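PDB 4CFI: flagellin from Burkholderia pseudomallei, which probably polymerises into the filament of the bacterial flagellum, the propeller for swimming, and is a target of the immune response. Local coordinates for residues Gly113-Ile119 against Glu134-Val140. Residues are numbered along the deposited sequence; the frame is centred on the assembly and turned at random.
Sequences GTIKVAI and ETTQINV
T114 OG1 donates to N139 OD1 over 2.7 Å, in the plane of the amide and on a lone pair of the oxygen. The two side chains stand side by side on one face of the sheet. T114's hydroxyl is swung over beside its own backbone N (chi1 -61°), within reach of the amide, whose ND2 goes on to T151 OG1 in the next strand, 148-152; both polar atoms of the N139 amide are therefore bonded, which fixes its rotation. I115 N donates to I138 O at 2.9 Å and I138 N returns a bond to I115 O, and I119 and T135 form a second such pair. Between them the register slips by one residue, a beta bulge: V117 N still reaches T136 O at 3.0 Å, but from well above the carbonyl plane. V117 O, 3.2 Å from T136 O with no proton between the two acceptors, accepts a hydrogen bond from a water that also donates to E134 OE2 and so links V117 O to the E134 carboxylate. This hairpin-like antiparallel pair, with a 14-residue loop between its segments, forms two of the three strands of a sheet in the flagellin D2 region. I115, I119, T135, I138 and V140 share its buried face. V117 CG2 packs 3.9 Å from I138 CG1, the two side chains crossing nearly at right angles. I119 CG1, placed between its own backbone N and carbonyl carbon (chi1 64°), lies 3.6 Å from T135 CB, while its CD1 runs on to the tip of I138. I115 CD1 meets V140 CG2 at 4.0 Å, and both residues also pack against helix 197-213.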
loop_
_atom_site.group_PDB
_atom_site.type_symbol
_atom_site.label_atom_id
_atom_site.label_comp_id
_atom_site.label_asym_id
_atom_site.label_seq_id
_atom_site.Cartn_x
_atom_site.Cartn_y
_atom_site.Cartn_z
ATOM N N GLY A 113 6.275 -5.636 -9.758
ATOM C CA GLY A 113 7.277 -6.647 -10.087
ATOM C C GLY A 113 7.442 -6.750 -11.585
ATOM O O GLY A 113 6.624 -6.220 -12.333
ATOM N N THR A 114 8.503 -7.439 -11.995
ATOM C CA THR A 114 8.825 -7.669 -13.382
ATOM C C THR A 114 9.007 -9.173 -13.591
ATOM O O THR A 114 9.735 -9.837 -12.846
ATOM C CB THR A 114 10.115 -6.919 -13.742
ATOM O OG1 THR A 114 9.894 -5.523 -13.546
ATOM C CG2 THR A 114 10.545 -7.185 -15.181
ATOM N N ILE A 115 8.334 -9.688 -14.613
ATOM C CA ILE A 115 8.293 -11.125 -14.920
ATOM C C ILE A 115 9.062 -11.368 -16.215
ATOM O O ILE A 115 8.799 -10.709 -17.230
ATOM C CB ILE A 115 6.840 -11.642 -15.117
ATOM C CG1 ILE A 115 5.939 -11.204 -13.947
ATOM C CG2 ILE A 115 6.820 -13.142 -15.353
ATOM C CD1 ILE A 115 4.461 -11.349 -14.240
ATOM N N LYS A 116 10.015 -12.308 -16.196
ATOM C CA LYS A 116 10.703 -12.713 -17.428
ATOM C C LYS A 116 9.814 -13.674 -18.210
ATOM O O LYS A 116 9.345 -14.663 -17.666
ATOM C CB LYS A 116 12.070 -13.358 -17.119
ATOM C CG LYS A 116 12.805 -13.850 -18.362
ATOM C CD LYS A 116 14.076 -14.614 -18.042
ATOM C CE LYS A 116 14.807 -15.016 -19.310
ATOM N NZ LYS A 116 16.073 -15.743 -19.022
ATOM N N VAL A 117 9.606 -13.375 -19.486
ATOM C CA VAL A 117 8.686 -14.095 -20.366
ATOM C C VAL A 117 9.331 -14.278 -21.743
ATOM O O VAL A 117 10.435 -13.804 -21.990
ATOM C CB VAL A 117 7.334 -13.351 -20.528
ATOM C CG1 VAL A 117 6.661 -13.195 -19.177
ATOM C CG2 VAL A 117 7.499 -12.010 -21.237
ATOM N N ALA A 118 8.632 -14.980 -22.630
ATOM C CA ALA A 118 9.090 -15.199 -24.005
ATOM C C ALA A 118 7.872 -15.311 -24.908
ATOM O O ALA A 118 7.348 -16.409 -25.122
ATOM C CB ALA A 118 9.968 -16.447 -24.113
ATOM N N ILE A 119 7.387 -14.167 -25.393
ATOM C CA ILE A 119 6.151 -14.090 -26.154
ATOM C C ILE A 119 6.294 -13.181 -27.361
ATOM O O ILE A 119 7.188 -12.324 -27.409
ATOM C CB ILE A 119 4.946 -13.630 -25.282
ATOM C CG1 ILE A 119 5.147 -12.205 -24.769
ATOM C CG2 ILE A 119 4.681 -14.627 -24.151
ATOM C CD1 ILE A 119 4.046 -11.685 -23.858
ATOM N N GLU A 134 10.255 -9.869 -30.021
ATOM C CA GLU A 134 9.953 -10.701 -28.843
ATOM C C GLU A 134 9.829 -9.812 -27.598
ATOM O O GLU A 134 10.663 -8.924 -27.356
ATOM C CB GLU A 134 11.043 -11.752 -28.613
ATOM C CG GLU A 134 10.730 -12.757 -27.511
ATOM C CD GLU A 134 11.824 -13.787 -27.256
ATOM O OE1 GLU A 134 12.866 -13.711 -27.937
ATOM O OE2 GLU A 134 11.626 -14.681 -26.378
ATOM N N THR A 135 8.768 -10.043 -26.833
ATOM C CA THR A 135 8.655 -9.490 -25.497
ATOM C C THR A 135 9.327 -10.443 -24.523
ATOM O O THR A 135 8.976 -11.624 -24.472
ATOM C CB THR A 135 7.182 -9.279 -25.112
ATOM O OG1 THR A 135 6.592 -8.329 -26.018
ATOM C CG2 THR A 135 7.027 -8.795 -23.688
ATOM N N THR A 136 10.275 -9.924 -23.756
ATOM C CA THR A 136 11.126 -10.713 -22.873
ATOM C C THR A 136 10.927 -10.397 -21.381
ATOM O O THR A 136 11.373 -11.172 -20.524
ATOM C CB THR A 136 12.609 -10.557 -23.220
ATOM O OG1 THR A 136 12.944 -9.169 -23.123
ATOM C CG2 THR A 136 12.892 -11.069 -24.656
ATOM N N GLN A 137 10.267 -9.282 -21.053
ATOM C CA GLN A 137 9.879 -8.970 -19.670
ATOM C C GLN A 137 8.540 -8.277 -19.695
ATOM O O GLN A 137 8.231 -7.570 -20.653
ATOM C CB GLN A 137 10.891 -8.032 -18.971
ATOM C CG GLN A 137 12.330 -8.511 -19.036
ATOM C CD GLN A 137 13.321 -7.585 -18.387
ATOM O OE1 GLN A 137 12.976 -6.530 -17.898
ATOM N NE2 GLN A 137 14.582 -7.983 -18.410
ATOM N N ILE A 138 7.769 -8.451 -18.616
ATOM C CA ILE A 138 6.556 -7.676 -18.403
ATOM C C ILE A 138 6.632 -7.039 -17.025
ATOM O O ILE A 138 6.777 -7.727 -16.014
ATOM C CB ILE A 138 5.277 -8.531 -18.519
ATOM C CG1 ILE A 138 5.203 -9.165 -19.913
ATOM C CG2 ILE A 138 4.041 -7.684 -18.202
ATOM C CD1 ILE A 138 4.107 -10.225 -20.021
ATOM N N ASN A 139 6.514 -5.718 -16.988
ATOM C CA ASN A 139 6.397 -4.958 -15.753
ATOM C C ASN A 139 4.933 -4.812 -15.413
ATOM O O ASN A 139 4.146 -4.394 -16.254
ATOM C CB ASN A 139 7.015 -3.585 -15.931
ATOM C CG ASN A 139 8.434 -3.676 -16.457
ATOM O OD1 ASN A 139 9.331 -4.223 -15.802
ATOM N ND2 ASN A 139 8.647 -3.148 -17.647
ATOM N N VAL A 140 4.573 -5.172 -14.184
ATOM C CA VAL A 140 3.192 -5.112 -13.703
ATOM C C VAL A 140 3.061 -3.894 -12.784
ATOM O O VAL A 140 3.756 -3.793 -11.770
ATOM C CB VAL A 140 2.824 -6.404 -12.957
ATOM C CG1 VAL A 140 1.366 -6.369 -12.485
ATOM C CG2 VAL A 140 3.070 -7.618 -13.840
HETATM O O HOH W 1 12.555 -14.295 -23.760
#